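Local coordinates for protein putative aldehyde dehydrogenase AldY (Bacillus subtilis, PDB 4DNG) that probably oxidises aldehydes to carboxylates with NAD(+) as the electron acceptor and may help protect cells against stress from ethanol and related compounds, at residues Lys74-Gly77 / Tyr78-Asn82; Lys192-His196 / Ala197-Ala201. All coordinates share one frame; numbering follows the deposited sequence.

Contact 1. Residues Lys74-Gly77 / Tyr78-Asn82; sequences KARG and YLHEN
R76 lays its guanidinium beside the side chain of H80, one helical turn further on, with NH2 of R76 4.2 Å from CB of H80. The two side chains run alongside each other in the same direction, and the guanidinium and imidazole planes stand 58° apart. Bent at chi2 and chi3, the R76 chain brings NH2 near H80 while NH1 forms a salt bridge to D113 of helix 98-118. Beneath the side chains the last turns of helix 65-81 show the regular i to i+4 ladder of an alpha-helix. N of Y78 donates to O of K74 at 2.7 Å, N of L79 to O of A75 at 3.2 Å, and N of H80 to O of R76 at 3.1 Å. The straightest of these bonds runs from N of E81 to O of G77 (167°). CG of L79 rests 3.5 Å from O of A75, on the buried flank that A75, Y78 and L79 turn to helix 183-196. One face of the Y78 phenol ring receives ND2 of N82, 3.2 Å above the plane and over the ring centre; that amide also makes a weak hydrogen bond to O of Y78.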
loop_
_atom_site.group_PDB
_atom_site.type_symbol
_atom_site.label_atom_id
_atom_site.label_comp_id
_atom_site.label_asym_id
_atom_site.label_seq_id
_atom_site.Cartn_x
_atom_site.Cartn_y
_atom_site.Cartn_z
ATOM N N LYS A 74 11.314 28.074 9.577
ATOM C CA LYS A 74 12.085 28.268 10.807
ATOM C C LYS A 74 12.868 27.004 11.149
ATOM O O LYS A 74 14.019 27.091 11.564
ATOM C CB LYS A 74 11.192 28.719 11.954
ATOM C CG LYS A 74 10.476 30.041 11.675
ATOM C CD LYS A 74 10.061 30.748 12.950
ATOM C CE LYS A 74 9.351 32.059 12.645
ATOM N NZ LYS A 74 7.904 31.877 12.327
ATOM N N ALA A 75 12.253 25.837 10.918
ATOM C CA ALA A 75 12.926 24.543 11.059
ATOM C C ALA A 75 14.169 24.418 10.144
ATOM O O ALA A 75 15.279 24.247 10.645
ATOM C CB ALA A 75 11.950 23.390 10.834
ATOM N N ARG A 76 13.998 24.539 8.825
ATOM C CA ARG A 76 15.152 24.546 7.929
ATOM C C ARG A 76 16.146 25.639 8.310
ATOM O O ARG A 76 17.355 25.466 8.156
ATOM C CB ARG A 76 14.736 24.658 6.450
ATOM C CG ARG A 76 14.581 26.068 5.897
ATOM C CD ARG A 76 15.878 26.608 5.322
ATOM N NE ARG A 76 16.148 26.109 3.974
ATOM C CZ ARG A 76 17.260 26.375 3.289
ATOM N NH1 ARG A 76 17.416 25.898 2.061
ATOM N NH2 ARG A 76 18.216 27.120 3.832
ATOM N N GLY A 77 15.623 26.759 8.808
ATOM C CA GLY A 77 16.452 27.885 9.233
ATOM C C GLY A 77 17.321 27.531 10.421
ATOM O O GLY A 77 18.515 27.832 10.427
ATOM N N TYR A 78 16.721 26.885 11.422
ATOM C CA TYR A 78 17.470 26.393 12.577
ATOM C C TYR A 78 18.640 25.485 12.151
ATOM O O TYR A 78 19.751 25.590 12.691
ATOM C CB TYR A 78 16.549 25.652 13.567
ATOM C CG TYR A 78 17.256 25.166 14.815
ATOM C CD1 TYR A 78 17.902 23.917 14.850
ATOM C CD2 TYR A 78 17.302 25.962 15.954
ATOM C CE1 TYR A 78 18.572 23.489 15.996
ATOM C CE2 TYR A 78 17.948 25.543 17.106
ATOM C CZ TYR A 78 18.578 24.316 17.129
ATOM O OH TYR A 78 19.210 23.941 18.291
ATOM N N LEU A 79 18.401 24.609 11.185
ATOM C CA LEU A 79 19.431 23.616 10.819
ATOM C C LEU A 79 20.590 24.241 10.055
ATOM O O LEU A 79 21.737 23.817 10.203
ATOM C CB LEU A 79 18.848 22.453 10.015
ATOM C CG LEU A 79 17.668 21.653 10.589
ATOM C CD1 LEU A 79 17.095 20.674 9.557
ATOM C CD2 LEU A 79 18.036 20.898 11.856
ATOM N N HIS A 80 20.281 25.248 9.240
ATOM C CA HIS A 80 21.286 25.920 8.412
ATOM C C HIS A 80 22.153 26.870 9.237
ATOM O O HIS A 80 23.386 26.846 9.126
ATOM C CB HIS A 80 20.601 26.602 7.212
ATOM C CG HIS A 80 21.496 27.540 6.436
ATOM N ND1 HIS A 80 21.354 28.885 6.484
ATOM C CD2 HIS A 80 22.569 27.289 5.583
ATOM C CE1 HIS A 80 22.291 29.463 5.710
ATOM N NE2 HIS A 80 23.036 28.491 5.162
ATOM N N GLU A 81 21.514 27.692 10.079
ATOM C CA GLU A 81 22.208 28.556 11.045
ATOM C C GLU A 81 23.188 27.742 11.888
ATOM O O GLU A 81 24.299 28.178 12.163
ATOM C CB GLU A 81 21.190 29.254 11.968
ATOM C CG GLU A 81 21.800 30.219 12.979
ATOM C CD GLU A 81 22.579 31.319 12.299
ATOM O OE1 GLU A 81 22.040 31.901 11.335
ATOM O OE2 GLU A 81 23.726 31.589 12.713
ATOM N N ASN A 82 22.773 26.532 12.245
ATOM C CA ASN A 82 23.518 25.700 13.179
ATOM C C ASN A 82 24.311 24.592 12.515
ATOM O O ASN A 82 24.744 23.654 13.187
ATOM C CB ASN A 82 22.558 25.134 14.233
ATOM C CG ASN A 82 21.968 26.218 15.096
ATOM O OD1 ASN A 82 22.694 27.061 15.585
ATOM N ND2 ASN A 82 20.643 26.229 15.252
#

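Contact 2. Residues Lys192-His196 / Ala197-Ala201; sequences KAFEH and AGLPA
F194 meets L199 through both backbone and side chain: O of F194 accepts a hydrogen bond from N of L199 at 3.1 Å, nearly straight at 162°, and CB of F194 touches CD2 of L199 at 3.8 Å. The same oxygen also takes a weak, bent bond from N of A197, which reaches O of A193 just as weakly, at 3.2 Å, and is thus shared between the two. Next along the chain, N of G198 donates to O of E195 at 2.9 Å, approaching from well above the plane of that carbonyl. Together the bonds of L199 and G198 make a Schellman motif, in which G198, with its positive phi of 66°, is the C-prime residue that ends helix 183-196. The carbonyls of F194 and E195 near the helix end are in this way satisfied by amides of the departing loop. CB of L199 lies 3.4 Å from O of F194, and its CG, anti to the backbone N (chi1 175°), carries CD2 to the phenylalanine side chain. Around this apolar pair stand M161, I164 and I168 of helix 156-169 and L204 of strand 204-206. OE1 of E195 accepts a hydrogen bond from NE1 of W15.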
loop_
_atom_site.group_PDB
_atom_site.type_symbol
_atom_site.label_atom_id
_atom_site.label_comp_id
_atom_site.label_asym_id
_atom_site.label_seq_id
_atom_site.Cartn_x
_atom_site.Cartn_y
_atom_site.Cartn_z
ATOM N N LYS A 192 14.351 19.590 18.381
ATOM C CA LYS A 192 14.753 20.949 18.757
ATOM C C LYS A 192 14.426 21.975 17.649
ATOM O O LYS A 192 13.980 23.092 17.917
ATOM C CB LYS A 192 16.237 20.987 19.140
ATOM C CG LYS A 192 16.715 22.335 19.649
ATOM C CD LYS A 192 16.539 22.535 21.146
ATOM C CE LYS A 192 16.744 24.007 21.533
ATOM N NZ LYS A 192 18.035 24.636 21.100
ATOM N N ALA A 193 14.647 21.572 16.403
ATOM C CA ALA A 193 14.389 22.427 15.257
ATOM C C ALA A 193 12.920 22.798 15.148
ATOM O O ALA A 193 12.595 23.954 14.885
ATOM C CB ALA A 193 14.853 21.733 13.987
ATOM N N PHE A 194 12.029 21.824 15.352
ATOM C CA PHE A 194 10.619 22.084 15.171
ATOM C C PHE A 194 10.045 22.838 16.352
ATOM O O PHE A 194 9.111 23.651 16.201
ATOM C CB PHE A 194 9.856 20.792 14.872
ATOM C CG PHE A 194 9.929 20.388 13.429
ATOM C CD1 PHE A 194 9.130 21.018 12.476
ATOM C CD2 PHE A 194 10.835 19.417 13.009
ATOM C CE1 PHE A 194 9.209 20.660 11.135
ATOM C CE2 PHE A 194 10.912 19.048 11.677
ATOM C CZ PHE A 194 10.106 19.669 10.739
ATOM N N GLU A 195 10.628 22.591 17.522
ATOM C CA GLU A 195 10.263 23.342 18.699
ATOM C C GLU A 195 10.649 24.801 18.464
ATOM O O GLU A 195 9.842 25.721 18.675
ATOM C CB GLU A 195 10.948 22.784 19.952
ATOM C CG GLU A 195 11.122 23.836 21.050
ATOM C CD GLU A 195 11.641 23.268 22.342
ATOM O OE1 GLU A 195 12.730 22.665 22.315
ATOM O OE2 GLU A 195 10.967 23.444 23.382
ATOM N N HIS A 196 11.879 25.017 18.011
ATOM C CA HIS A 196 12.334 26.367 17.701
ATOM C C HIS A 196 11.338 27.044 16.792
ATOM O O HIS A 196 11.129 28.246 16.871
ATOM C CB HIS A 196 13.708 26.294 17.055
ATOM C CG HIS A 196 14.253 27.625 16.629
ATOM N ND1 HIS A 196 14.872 28.464 17.487
ATOM C CD2 HIS A 196 14.257 28.255 15.386
ATOM C CE1 HIS A 196 15.255 29.565 16.827
ATOM N NE2 HIS A 196 14.879 29.436 15.540
ATOM N N ALA A 197 10.686 26.256 15.944
ATOM C CA ALA A 197 9.827 26.777 14.892
ATOM C C ALA A 197 8.373 26.989 15.326
ATOM O O ALA A 197 7.510 27.300 14.499
ATOM C CB ALA A 197 9.896 25.864 13.666
ATOM N N GLY A 198 8.100 26.835 16.617
ATOM C CA GLY A 198 6.738 27.012 17.153
ATOM C C GLY A 198 5.733 25.971 16.660
ATOM O O GLY A 198 4.527 26.254 16.570
ATOM N N LEU A 199 6.212 24.767 16.332
ATOM C CA LEU A 199 5.296 23.670 16.014
ATOM C C LEU A 199 4.519 23.327 17.286
ATOM O O LEU A 199 5.126 23.105 18.333
ATOM C CB LEU A 199 6.055 22.444 15.491
ATOM C CG LEU A 199 5.288 21.154 15.218
ATOM C CD1 LEU A 199 4.600 21.211 13.863
ATOM C CD2 LEU A 199 6.221 19.956 15.281
ATOM N N PRO A 200 3.177 23.292 17.203
ATOM C CA PRO A 200 2.316 22.945 18.352
ATOM C C PRO A 200 2.725 21.644 19.069
ATOM O O PRO A 200 3.168 20.675 18.425
ATOM C CB PRO A 200 0.931 22.782 17.709
ATOM C CG PRO A 200 0.981 23.672 16.508
ATOM C CD PRO A 200 2.383 23.492 15.974
ATOM N N ALA A 201 2.577 21.647 20.392
ATOM C CA ALA A 201 2.867 20.486 21.223
ATOM C C ALA A 201 2.104 19.272 20.708
ATOM O O ALA A 201 0.937 19.379 20.332
ATOM C CB ALA A 201 2.465 20.779 22.658
#

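How the contacts relate
From the N terminus, the chain first reaches contact 1, in the last turns of helix 65-81, and more than a hundred residues later contact 2, where helix 183-196 gives way to the loop before strand 204-206. Each closes only a short local turn; the two stand in series, neither nested nor crossed, their centres about 11 Å apart. In space the two helices meet. OH of Y78 lies 3.1 Å from NZ of K192, a probable hydrogen bond, and the Y78 ring packs on that of H196 with planes at about 50°. CB of K74 touches CB of A197 at 3.6 Å, joining helix 65-81 to the start of the loop that follows helix 183-196.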